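Side-chain contacts in esterase A (Caulobacter crescentus, PDB 5GKV), which probably hydrolyses ester bonds, with the fold of the serine beta-lactamases and penicillin-binding proteins: residues A43-A48 with R377-A382; T81-A86 with S167-V172; G307-L312 with I316-G321; M323-E326 with Y330-P333. All blocks are in the same frame, centred on the assembly; numbering follows the deposited sequence.

Contact 1 (A43-A48 with R377-A382)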
loop_
_atom_site.group_PDB
_atom_site.type_symbol
_atom_site.label_atom_id
_atom_site.label_comp_id
_atom_site.label_asym_id
_atom_site.label_seq_id
_atom_site.Cartn_x
_atom_site.Cartn_y
_atom_site.Cartn_z
ATOM N N ALA A 43 -0.932 15.875 8.661
ATOM C CA ALA A 43 -1.462 14.518 8.680
ATOM C C ALA A 43 -2.983 14.538 8.630
ATOM O O ALA A 43 -3.635 15.520 9.010
ATOM C CB ALA A 43 -0.988 13.751 9.925
ATOM N N ARG A 44 -3.536 13.420 8.187
ATOM C CA ARG A 44 -4.977 13.214 8.206
ATOM C C ARG A 44 -5.241 11.771 8.610
ATOM O O ARG A 44 -4.544 10.846 8.158
ATOM C CB ARG A 44 -5.596 13.534 6.835
ATOM C CG ARG A 44 -7.123 13.623 6.827
ATOM C CD ARG A 44 -7.614 14.061 5.456
ATOM N NE ARG A 44 -9.048 14.352 5.410
ATOM C CZ ARG A 44 -9.657 14.773 4.301
ATOM N NH1 ARG A 44 -8.955 14.919 3.175
ATOM N NH2 ARG A 44 -10.947 15.024 4.306
ATOM N N PHE A 45 -6.217 11.580 9.494
ATOM C CA PHE A 45 -6.577 10.245 9.959
ATOM C C PHE A 45 -8.071 10.081 9.778
ATOM O O PHE A 45 -8.848 10.924 10.235
ATOM C CB PHE A 45 -6.223 10.005 11.429
ATOM C CG PHE A 45 -6.635 8.636 11.934
ATOM C CD1 PHE A 45 -5.927 7.499 11.557
ATOM C CD2 PHE A 45 -7.721 8.488 12.798
ATOM C CE1 PHE A 45 -6.305 6.225 12.015
ATOM C CE2 PHE A 45 -8.102 7.223 13.270
ATOM C CZ PHE A 45 -7.392 6.091 12.882
ATOM N N ALA A 46 -8.465 8.987 9.145
ATOM C CA ALA A 46 -9.867 8.709 8.884
ATOM C C ALA A 46 -10.198 7.313 9.381
ATOM O O ALA A 46 -9.407 6.381 9.201
ATOM C CB ALA A 46 -10.197 8.842 7.386
ATOM N N PHE A 47 -11.383 7.174 9.979
ATOM C CA PHE A 47 -11.849 5.908 10.520
ATOM C C PHE A 47 -13.279 5.705 10.054
ATOM O O PHE A 47 -14.078 6.646 10.067
ATOM C CB PHE A 47 -11.749 5.903 12.061
ATOM C CG PHE A 47 -12.005 4.568 12.682
ATOM C CD1 PHE A 47 -11.032 3.576 12.645
ATOM C CD2 PHE A 47 -13.201 4.310 13.337
ATOM C CE1 PHE A 47 -11.257 2.342 13.240
ATOM C CE2 PHE A 47 -13.433 3.073 13.937
ATOM C CZ PHE A 47 -12.464 2.089 13.878
ATOM N N ALA A 48 -13.589 4.484 9.607
ATOM C CA ALA A 48 -14.862 4.205 8.960
ATOM C C ALA A 48 -15.516 2.981 9.585
ATOM O O ALA A 48 -14.844 2.027 9.982
ATOM C CB ALA A 48 -14.694 3.982 7.445
ATOM N N ARG A 377 -1.078 4.303 17.529
ATOM C CA ARG A 377 -1.794 4.924 18.645
ATOM C C ARG A 377 -3.179 5.392 18.216
ATOM O O ARG A 377 -4.140 5.305 18.991
ATOM C CB ARG A 377 -1.008 6.114 19.197
ATOM C CG ARG A 377 0.281 5.782 19.939
ATOM C CD ARG A 377 0.826 7.050 20.655
ATOM N NE ARG A 377 1.383 8.032 19.717
ATOM C CZ ARG A 377 2.661 8.054 19.339
ATOM N NH1 ARG A 377 3.516 7.164 19.840
ATOM N NH2 ARG A 377 3.094 8.976 18.481
ATOM N N LEU A 378 -3.299 5.925 16.993
ATOM C CA LEU A 378 -4.597 6.398 16.511
ATOM C C LEU A 378 -5.571 5.240 16.331
ATOM O O LEU A 378 -6.733 5.315 16.757
ATOM C CB LEU A 378 -4.430 7.163 15.186
ATOM C CG LEU A 378 -3.778 8.549 15.309
ATOM C CD1 LEU A 378 -3.361 9.093 13.930
ATOM C CD2 LEU A 378 -4.741 9.534 16.029
ATOM N N ILE A 379 -5.109 4.154 15.709
ATOM C CA ILE A 379 -5.969 2.997 15.479
ATOM C C ILE A 379 -6.374 2.371 16.807
ATOM O O ILE A 379 -7.520 1.945 16.990
ATOM C CB ILE A 379 -5.257 1.989 14.554
ATOM C CG1 ILE A 379 -5.060 2.611 13.156
ATOM C CG2 ILE A 379 -6.041 0.679 14.449
ATOM C CD1 ILE A 379 -4.089 1.835 12.262
ATOM N N GLU A 380 -5.445 2.311 17.756
ATOM C CA GLU A 380 -5.780 1.733 19.054
ATOM C C GLU A 380 -6.804 2.595 19.784
ATOM O O GLU A 380 -7.749 2.073 20.392
ATOM C CB GLU A 380 -4.494 1.539 19.872
ATOM C CG GLU A 380 -3.618 0.435 19.244
ATOM C CD GLU A 380 -2.347 0.130 20.022
ATOM O OE1 GLU A 380 -1.899 0.997 20.799
ATOM O OE2 GLU A 380 -1.799 -0.988 19.857
ATOM N N ALA A 381 -6.682 3.918 19.683
ATOM C CA ALA A 381 -7.695 4.791 20.269
ATOM C C ALA A 381 -9.052 4.607 19.603
ATOM O O ALA A 381 -10.100 4.673 20.269
ATOM C CB ALA A 381 -7.262 6.256 20.163
ATOM N N ALA A 382 -9.063 4.417 18.281
ATOM C CA ALA A 382 -10.333 4.227 17.594
ATOM C C ALA A 382 -11.008 2.945 18.069
ATOM O O ALA A 382 -12.207 2.938 18.372
ATOM C CB ALA A 382 -10.113 4.204 16.081
#

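Contact 2 (T81-A86 with S167-V172)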
loop_
_atom_site.group_PDB
_atom_site.type_symbol
_atom_site.label_atom_id
_atom_site.label_comp_id
_atom_site.label_asym_id
_atom_site.label_seq_id
_atom_site.Cartn_x
_atom_site.Cartn_y
_atom_site.Cartn_z
ATOM N N THR A 81 1.880 1.866 0.866
ATOM C CA THR A 81 0.454 1.720 1.141
ATOM C C THR A 81 -0.306 1.483 -0.162
ATOM O O THR A 81 -1.324 0.779 -0.180
ATOM C CB THR A 81 -0.079 2.946 1.902
ATOM O OG1 THR A 81 0.596 3.023 3.160
ATOM C CG2 THR A 81 -1.597 2.813 2.166
ATOM N N THR A 82 0.234 1.976 -1.282
ATOM C CA THR A 82 -0.337 1.691 -2.602
ATOM C C THR A 82 -0.508 0.193 -2.875
ATOM O O THR A 82 -1.422 -0.201 -3.602
ATOM C CB THR A 82 0.559 2.315 -3.682
ATOM O OG1 THR A 82 0.827 3.685 -3.332
ATOM C CG2 THR A 82 -0.091 2.242 -5.055
ATOM N N LYS A 83 0.350 -0.657 -2.298
ATOM C CA LYS A 83 0.271 -2.092 -2.571
ATOM C C LYS A 83 -1.067 -2.700 -2.164
ATOM O O LYS A 83 -1.488 -3.711 -2.745
ATOM C CB LYS A 83 1.413 -2.830 -1.851
ATOM C CG LYS A 83 2.800 -2.425 -2.352
ATOM C CD LYS A 83 3.860 -3.421 -1.897
ATOM C CE LYS A 83 5.203 -3.147 -2.575
ATOM N NZ LYS A 83 5.805 -1.849 -2.095
ATOM N N ALA A 84 -1.744 -2.128 -1.160
ATOM C CA ALA A 84 -3.076 -2.619 -0.812
ATOM C C ALA A 84 -4.055 -2.378 -1.952
ATOM O O ALA A 84 -4.958 -3.194 -2.188
ATOM C CB ALA A 84 -3.579 -1.948 0.475
ATOM N N VAL A 85 -3.888 -1.260 -2.672
ATOM C CA VAL A 85 -4.734 -0.973 -3.830
ATOM C C VAL A 85 -4.426 -1.946 -4.964
ATOM O O VAL A 85 -5.339 -2.487 -5.602
ATOM C CB VAL A 85 -4.571 0.493 -4.284
ATOM C CG1 VAL A 85 -5.478 0.785 -5.528
ATOM C CG2 VAL A 85 -4.917 1.455 -3.137
ATOM N N ALA A 86 -3.139 -2.196 -5.227
ATOM C CA ALA A 86 -2.783 -3.179 -6.241
ATOM C C ALA A 86 -3.362 -4.543 -5.894
ATOM O O ALA A 86 -3.884 -5.251 -6.766
ATOM C CB ALA A 86 -1.261 -3.254 -6.383
ATOM N N SER A 167 9.245 -15.374 2.837
ATOM C CA SER A 167 8.948 -14.213 2.008
ATOM C C SER A 167 10.129 -13.249 2.042
ATOM O O SER A 167 10.877 -13.173 3.025
ATOM C CB SER A 167 7.663 -13.512 2.484
ATOM O OG SER A 167 7.800 -13.079 3.831
ATOM N N GLY A 168 10.340 -12.566 0.922
ATOM C CA GLY A 168 11.353 -11.532 0.832
ATOM C C GLY A 168 10.756 -10.319 0.149
ATOM O O GLY A 168 10.719 -10.231 -1.082
ATOM N N TYR A 169 10.268 -9.396 0.963
ATOM C CA TYR A 169 9.473 -8.270 0.489
ATOM C C TYR A 169 10.096 -7.597 -0.730
ATOM O O TYR A 169 11.291 -7.299 -0.746
ATOM C CB TYR A 169 9.330 -7.278 1.636
ATOM C CG TYR A 169 8.542 -6.028 1.307
ATOM C CD1 TYR A 169 7.177 -6.093 1.049
ATOM C CD2 TYR A 169 9.153 -4.775 1.317
ATOM C CE1 TYR A 169 6.438 -4.929 0.777
ATOM C CE2 TYR A 169 8.428 -3.615 1.060
ATOM C CZ TYR A 169 7.080 -3.706 0.787
ATOM O OH TYR A 169 6.383 -2.557 0.537
ATOM N N HIS A 170 9.278 -7.392 -1.768
ATOM C CA HIS A 170 9.636 -6.746 -3.025
ATOM C C HIS A 170 9.185 -5.285 -2.976
ATOM O O HIS A 170 8.046 -5.001 -3.373
ATOM C CB HIS A 170 8.938 -7.418 -4.212
ATOM C CG HIS A 170 9.325 -8.851 -4.464
ATOM N ND1 HIS A 170 9.553 -9.767 -3.458
ATOM C CD2 HIS A 170 9.466 -9.532 -5.629
ATOM C CE1 HIS A 170 9.841 -10.943 -3.993
ATOM N NE2 HIS A 170 9.789 -10.826 -5.308
ATOM N N PRO A 171 10.007 -4.333 -2.516
ATOM C CA PRO A 171 9.463 -2.976 -2.282
ATOM C C PRO A 171 9.070 -2.233 -3.556
ATOM O O PRO A 171 8.111 -1.457 -3.525
ATOM C CB PRO A 171 10.595 -2.261 -1.531
ATOM C CG PRO A 171 11.833 -2.988 -1.920
ATOM C CD PRO A 171 11.419 -4.436 -2.112
ATOM N N VAL A 172 9.774 -2.426 -4.665
ATOM C CA VAL A 172 9.470 -1.745 -5.919
ATOM C C VAL A 172 8.972 -2.721 -6.984
ATOM O O VAL A 172 7.974 -2.464 -7.662
ATOM C CB VAL A 172 10.697 -0.953 -6.424
ATOM C CG1 VAL A 172 10.318 -0.126 -7.646
ATOM C CG2 VAL A 172 11.283 -0.079 -5.302
#

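Contact 3 (G307-L312 with I316-G321)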
loop_
_atom_site.group_PDB
_atom_site.type_symbol
_atom_site.label_atom_id
_atom_site.label_comp_id
_atom_site.label_asym_id
_atom_site.label_seq_id
_atom_site.Cartn_x
_atom_site.Cartn_y
_atom_site.Cartn_z
ATOM N N GLY A 307 6.202 -15.918 8.748
ATOM C CA GLY A 307 7.540 -16.134 9.266
ATOM C C GLY A 307 8.370 -14.886 9.065
ATOM O O GLY A 307 7.884 -13.854 8.593
ATOM N N ARG A 308 9.642 -14.999 9.456
ATOM C CA ARG A 308 10.578 -13.890 9.305
ATOM C C ARG A 308 10.763 -13.543 7.835
ATOM O O ARG A 308 11.116 -14.398 7.021
ATOM C CB ARG A 308 11.943 -14.241 9.906
ATOM C CG ARG A 308 12.645 -13.029 10.495
ATOM C CD ARG A 308 12.044 -12.760 11.869
ATOM N NE ARG A 308 12.298 -11.415 12.370
ATOM C CZ ARG A 308 11.688 -10.914 13.439
ATOM N NH1 ARG A 308 10.796 -11.655 14.093
ATOM N NH2 ARG A 308 11.967 -9.683 13.851
ATOM N N ASP A 309 10.563 -12.278 7.501
ATOM C CA ASP A 309 10.759 -11.848 6.128
ATOM C C ASP A 309 12.239 -11.613 5.874
ATOM O O ASP A 309 12.963 -11.123 6.746
ATOM C CB ASP A 309 9.957 -10.576 5.850
ATOM C CG ASP A 309 9.848 -10.266 4.371
ATOM O OD1 ASP A 309 8.864 -10.703 3.743
ATOM O OD2 ASP A 309 10.731 -9.558 3.846
ATOM N N LEU A 310 12.695 -11.979 4.673
ATOM C CA LEU A 310 14.107 -11.830 4.342
ATOM C C LEU A 310 14.517 -10.374 4.170
ATOM O O LEU A 310 15.713 -10.064 4.246
ATOM C CB LEU A 310 14.438 -12.609 3.068
ATOM C CG LEU A 310 14.181 -14.116 3.112
ATOM C CD1 LEU A 310 14.277 -14.742 1.712
ATOM C CD2 LEU A 310 15.188 -14.745 4.089
ATOM N N VAL A 311 13.559 -9.475 3.947
ATOM C CA VAL A 311 13.834 -8.083 3.619
ATOM C C VAL A 311 13.325 -7.141 4.708
ATOM O O VAL A 311 14.082 -6.328 5.246
ATOM C CB VAL A 311 13.237 -7.706 2.238
ATOM C CG1 VAL A 311 13.453 -6.230 1.940
ATOM C CG2 VAL A 311 13.859 -8.573 1.131
ATOM N N LEU A 312 12.052 -7.240 5.051
ATOM C CA LEU A 312 11.534 -6.449 6.162
ATOM C C LEU A 312 11.869 -7.144 7.474
ATOM O O LEU A 312 11.669 -8.357 7.598
ATOM C CB LEU A 312 10.024 -6.237 6.032
ATOM C CG LEU A 312 9.591 -5.459 4.782
ATOM C CD1 LEU A 312 8.063 -5.378 4.672
ATOM C CD2 LEU A 312 10.185 -4.062 4.757
ATOM N N ILE A 316 6.065 -11.602 9.413
ATOM C CA ILE A 316 4.930 -11.124 8.627
ATOM C C ILE A 316 4.083 -12.308 8.189
ATOM O O ILE A 316 4.607 -13.356 7.784
ATOM C CB ILE A 316 5.385 -10.296 7.399
ATOM C CG1 ILE A 316 6.200 -9.085 7.858
ATOM C CG2 ILE A 316 4.174 -9.872 6.524
ATOM C CD1 ILE A 316 6.836 -8.287 6.708
ATOM N N SER A 317 2.766 -12.139 8.289
ATOM C CA SER A 317 1.787 -13.037 7.695
ATOM C C SER A 317 1.276 -12.346 6.433
ATOM O O SER A 317 0.659 -11.280 6.513
ATOM C CB SER A 317 0.652 -13.320 8.679
ATOM O OG SER A 317 -0.423 -14.042 8.086
ATOM N N TRP A 318 1.556 -12.935 5.275
ATOM C CA TRP A 318 1.169 -12.366 3.986
ATOM C C TRP A 318 -0.076 -13.052 3.443
ATOM O O TRP A 318 -0.127 -14.288 3.387
ATOM C CB TRP A 318 2.292 -12.521 2.958
ATOM C CG TRP A 318 3.468 -11.610 3.133
ATOM C CD1 TRP A 318 4.740 -11.968 3.486
ATOM C CD2 TRP A 318 3.489 -10.192 2.918
ATOM N NE1 TRP A 318 5.547 -10.858 3.516
ATOM C CE2 TRP A 318 4.801 -9.754 3.172
ATOM C CE3 TRP A 318 2.515 -9.249 2.538
ATOM C CZ2 TRP A 318 5.174 -8.412 3.070
ATOM C CZ3 TRP A 318 2.884 -7.917 2.438
ATOM C CH2 TRP A 318 4.203 -7.509 2.697
ATOM N N GLY A 319 -1.061 -12.248 3.033
ATOM C CA GLY A 319 -2.069 -12.659 2.081
ATOM C C GLY A 319 -1.577 -12.438 0.663
ATOM O O GLY A 319 -0.376 -12.334 0.403
ATOM N N ALA A 320 -2.526 -12.345 -0.271
ATOM C CA ALA A 320 -2.188 -12.135 -1.685
ATOM C C ALA A 320 -1.966 -10.640 -1.953
ATOM O O ALA A 320 -2.757 -9.956 -2.613
ATOM C CB ALA A 320 -3.268 -12.721 -2.587
ATOM N N GLY A 321 -0.832 -10.146 -1.445
ATOM C CA GLY A 321 -0.450 -8.752 -1.542
ATOM C C GLY A 321 -0.815 -7.901 -0.339
ATOM O O GLY A 321 -0.149 -6.888 -0.089
#

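Contact 4 (M323-E326 with Y330-P333)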
loop_
_atom_site.group_PDB
_atom_site.type_symbol
_atom_site.label_atom_id
_atom_site.label_comp_id
_atom_site.label_asym_id
_atom_site.label_seq_id
_atom_site.Cartn_x
_atom_site.Cartn_y
_atom_site.Cartn_z
ATOM N N MET A 323 -0.856 -7.227 3.687
ATOM C CA MET A 323 -0.258 -7.633 4.948
ATOM C C MET A 323 -1.378 -7.947 5.933
ATOM O O MET A 323 -2.271 -7.123 6.148
ATOM C CB MET A 323 0.654 -6.532 5.495
ATOM C CG MET A 323 1.441 -6.956 6.736
ATOM S SD MET A 323 2.626 -5.715 7.312
ATOM C CE MET A 323 2.665 -4.571 5.883
ATOM N N ARG A 324 -1.356 -9.146 6.502
ATOM C CA ARG A 324 -2.299 -9.452 7.566
ATOM C C ARG A 324 -1.782 -8.884 8.894
ATOM O O ARG A 324 -0.616 -8.516 9.028
ATOM C CB ARG A 324 -2.526 -10.967 7.647
ATOM C CG ARG A 324 -2.965 -11.553 6.295
ATOM C CD ARG A 324 -3.207 -13.065 6.367
ATOM N NE ARG A 324 -4.401 -13.375 7.151
ATOM C CZ ARG A 324 -4.385 -13.850 8.389
ATOM N NH1 ARG A 324 -3.228 -14.086 8.994
ATOM N NH2 ARG A 324 -5.533 -14.096 9.020
ATOM N N ASN A 325 -2.683 -8.779 9.872
ATOM C CA ASN A 325 -2.381 -7.963 11.047
ATOM C C ASN A 325 -1.511 -8.721 12.047
ATOM O O ASN A 325 -0.484 -8.204 12.504
ATOM C CB ASN A 325 -3.686 -7.472 11.680
ATOM C CG ASN A 325 -3.466 -6.340 12.685
ATOM O OD1 ASN A 325 -2.474 -5.606 12.619
ATOM N ND2 ASN A 325 -4.396 -6.204 13.620
ATOM N N GLU A 326 -1.881 -9.953 12.386
ATOM C CA GLU A 326 -1.029 -10.778 13.239
ATOM C C GLU A 326 0.276 -11.035 12.506
ATOM O O GLU A 326 0.269 -11.178 11.277
ATOM C CB GLU A 326 -1.716 -12.101 13.591
ATOM C CG GLU A 326 -2.296 -12.826 12.384
ATOM C CD GLU A 326 -2.791 -14.229 12.730
ATOM O OE1 GLU A 326 -3.163 -14.960 11.801
ATOM O OE2 GLU A 326 -2.802 -14.591 13.930
ATOM N N TYR A 330 -0.257 -3.994 14.252
ATOM C CA TYR A 330 -0.149 -2.573 13.965
ATOM C C TYR A 330 -1.438 -1.982 13.412
ATOM O O TYR A 330 -1.536 -0.754 13.333
ATOM C CB TYR A 330 0.996 -2.323 12.986
ATOM C CG TYR A 330 2.349 -2.686 13.549
ATOM C CD1 TYR A 330 2.683 -2.398 14.878
ATOM C CD2 TYR A 330 3.303 -3.301 12.748
ATOM C CE1 TYR A 330 3.939 -2.721 15.383
ATOM C CE2 TYR A 330 4.551 -3.628 13.243
ATOM C CZ TYR A 330 4.865 -3.338 14.547
ATOM O OH TYR A 330 6.116 -3.668 15.009
ATOM N N TYR A 331 -2.417 -2.810 13.023
ATOM C CA TYR A 331 -3.711 -2.327 12.550
ATOM C C TYR A 331 -4.817 -2.570 13.576
ATOM O O TYR A 331 -5.989 -2.692 13.215
ATOM C CB TYR A 331 -4.102 -2.960 11.211
ATOM C CG TYR A 331 -3.063 -2.838 10.120
ATOM C CD1 TYR A 331 -2.289 -1.682 9.980
ATOM C CD2 TYR A 331 -2.860 -3.877 9.227
ATOM C CE1 TYR A 331 -1.330 -1.584 8.981
ATOM C CE2 TYR A 331 -1.909 -3.794 8.227
ATOM C CZ TYR A 331 -1.154 -2.650 8.105
ATOM O OH TYR A 331 -0.219 -2.593 7.107
ATOM N N GLY A 332 -4.473 -2.613 14.850
ATOM C CA GLY A 332 -5.464 -2.816 15.881
ATOM C C GLY A 332 -5.484 -4.249 16.380
ATOM O O GLY A 332 -4.602 -5.049 16.063
ATOM N N PRO A 333 -6.521 -4.605 17.144
ATOM C CA PRO A 333 -6.521 -5.890 17.870
ATOM C C PRO A 333 -6.960 -7.115 17.074
ATOM O O PRO A 333 -6.804 -8.238 17.576
ATOM C CB PRO A 333 -7.511 -5.628 19.006
ATOM C CG PRO A 333 -8.522 -4.698 18.357
ATOM C CD PRO A 333 -7.688 -3.776 17.484
HETATM O O HOH W 1 0.386 -5.509 11.765
#

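Contact 1 (A43-A48 with R377-A382)
Phe45 and Phe47 are alternate residues of strand 42-49; Phe45 meets Leu378 and Ile379, and Phe47 meets Ala382, of the C-terminal helix 373-384. This is the helix-on-sheet packing of the serine beta-lactamase and penicillin-binding protein fold, in which terminal helices lie against the antiparallel sheet. The short strand and helix segments run 10.0 Å apart at closest approach, their N-to-C directions 31° apart.

Two CH-pi contacts carry the interface. Leu378 CB sits over the centre of the Phe45 ring, 3.8 Å from its centroid and only 11° off the ring normal. One turn later, Ala382 CB lies over the middle of the Phe47 ring, 3.6 Å from the centroid. Both phenylalanines leave the strand toward the helix; with CG trans to the backbone N (chi1 178°), the Phe45 ring is swung along the strand, beside its own carbonyl carbon, which brings one face to Leu378 CB.

Purely apolar contacts fill in around Phe45. Leu378 CD1 lies alongside the root of the ring, 3.9 Å from Phe45 CB. Val27 and Phe31 of helix 25-35 also touch Phe45, so the two terminal helices share this buried layer. Strand 52-60 adds Val54 and Val55 next to Phe47. Ile379 crosses the Phe45 side chain at about a right angle, its CG1 coming to the ring edge 4.0 Å from Phe45 CE1.

Contact 2 (T81-A86 with S167-V172)
The start of helix 82-95 and the irregular loop 167-172 keep their backbones well apart, the CA atoms of Lys83 and Pro171 being 9.2 Å from each other, and the side chain of Lys83 spans the gap. Lys83 follows Ser80 in the Ser-x-x-Lys pattern that marks the active site of serine beta-lactamases and penicillin-binding proteins. Tyr169 in the facing loop probably corresponds to the tyrosine of the second motif in class C enzymes, consistent with a place in the active site.

Lys83 NZ donates to Tyr169 OH at 2.8 Å and to Pro171 O at 2.7 Å; a third bond, to Ser263 O, completes a grip of three oxygens on NZ. The lysine chain runs extended until its last torsion (chi4 68°), where it bends to put NZ between the phenol oxygen and the loop carbonyl. NZ meets Pro171 O at a C=O...N angle of 125°, tilted 30° from the carbonyl plane.

Lysine and tyrosine approach from opposite directions, and the aliphatic part of Lys83 also packs at the phenol end: CD lies 4.0 Å from Tyr169 CE1. At the backbone of Tyr169, N donates to Asp309 OD2, and His340 of strand 338-341 touches the side chains of both Lys83 and Tyr169. Within the loop, a weak bond runs from His170 ND1 back to Gly168 O, two residues earlier. Beside NZ, Lys83 CE approaches His170 O to 3.5 Å.

Contact 3 (G307-L312 with I316-G321)
The indole of Trp318 presents its edge to Asp309 and Leu312, with Asp309 OD1 in the ring plane, while Ile316 CG2 lies 3.4 Å above one face, offset toward the rim. Trp318 NE1 donates to Asp309 OD1 in a weak bond of 3.3 Å that is nevertheless almost straight (166°). Carboxylate and indole planes stand 63° apart. The stronger partner of OD1 is Ser167, whose hydroxyl binds the same oxygen.

Asp309 OD2 turns back on its own chain. Val311 N, at 2.8 Å, and Leu312 N, at 2.9 Å, reach OD2 from opposite faces of the carboxylate plane, both on its anti side; Tyr169 N adds a third donor. The buried carboxylate is thereby fixed in rotation and joins two loops.

Leu312 CD1, also at the indole edge, packs on Ile316 CD1 at 3.8 Å. Where the loop leaves the strands, Gly307 and Ile316 form an antiparallel hydrogen-bonded pair, Ile316 N reaching Gly307 O at 3.0 Å. Gly307 has a positive phi of 152°, a conformation suited to glycine, where the chain turns a corner. Together these features are those of a two-stranded antiparallel hairpin whose connecting loop folds into an Asx turn at Asp309.

Contact 4 (M323-E326 with Y330-P333)
Asn325 ND2 donates to Gly332 O at 2.7 Å, an acceptor lying close to the plane of the Asn325 amide although the nitrogen stands well above the Gly332 carbonyl plane. ND2 also bonds to Thr334 O, so two backbone oxygens hold it. The other end of the amide accepts: Tyr331 N reaches Asn325 OD1 at 2.8 Å with an N-H...O angle of 158°. Held at both ends, the amide cannot easily flip. Its CG is trans to the backbone N (chi1 -165°), which carries the group across to the facing loop.

A water extends the link, donating to Asn325 O at 2.9 Å and accepting from Tyr330 N at 3.0 Å. The Tyr331 ring is nearly parallel to the amide, 17° between planes, and Tyr331 CB comes 3.4 Å from Asn325 OD1. Met323 O lies at the ring edge, in plane, while Met323 CE crosses to 3.7 Å from Tyr331 OH, a hydroxyl that is bonded to Ser341.

Gly332, whose carbonyl serves Asn325, has a positive phi suited to glycine. With its side-chain amide bonding to loop backbone, Asn325 braces the connection between the neighbouring antiparallel strands 323-324 and 338-341, at the edge of the main sheet.

From the N terminus, strand 42-49 opens contact 1, which closes only when helix 373-384 returns near the C terminus; the other three contacts fall in series within that long loop, and none cross. Contact 2 closes first, joining the helix after the Ser-x-x-Lys serine to loop 167-172. Contacts 3 and 4 are short local closures in consecutive turns of chain. Contact 2 meets contact 3 through the backbone bond of Ser167 with Leu310. Contacts 3 and 4 are joined by the backbone bond from Arg324 N to Ser317 O, and Ile379 of contact 1 packs against Tyr331 of contact 4, linking the C-terminal helix to the loop that follows edge strand 323-324.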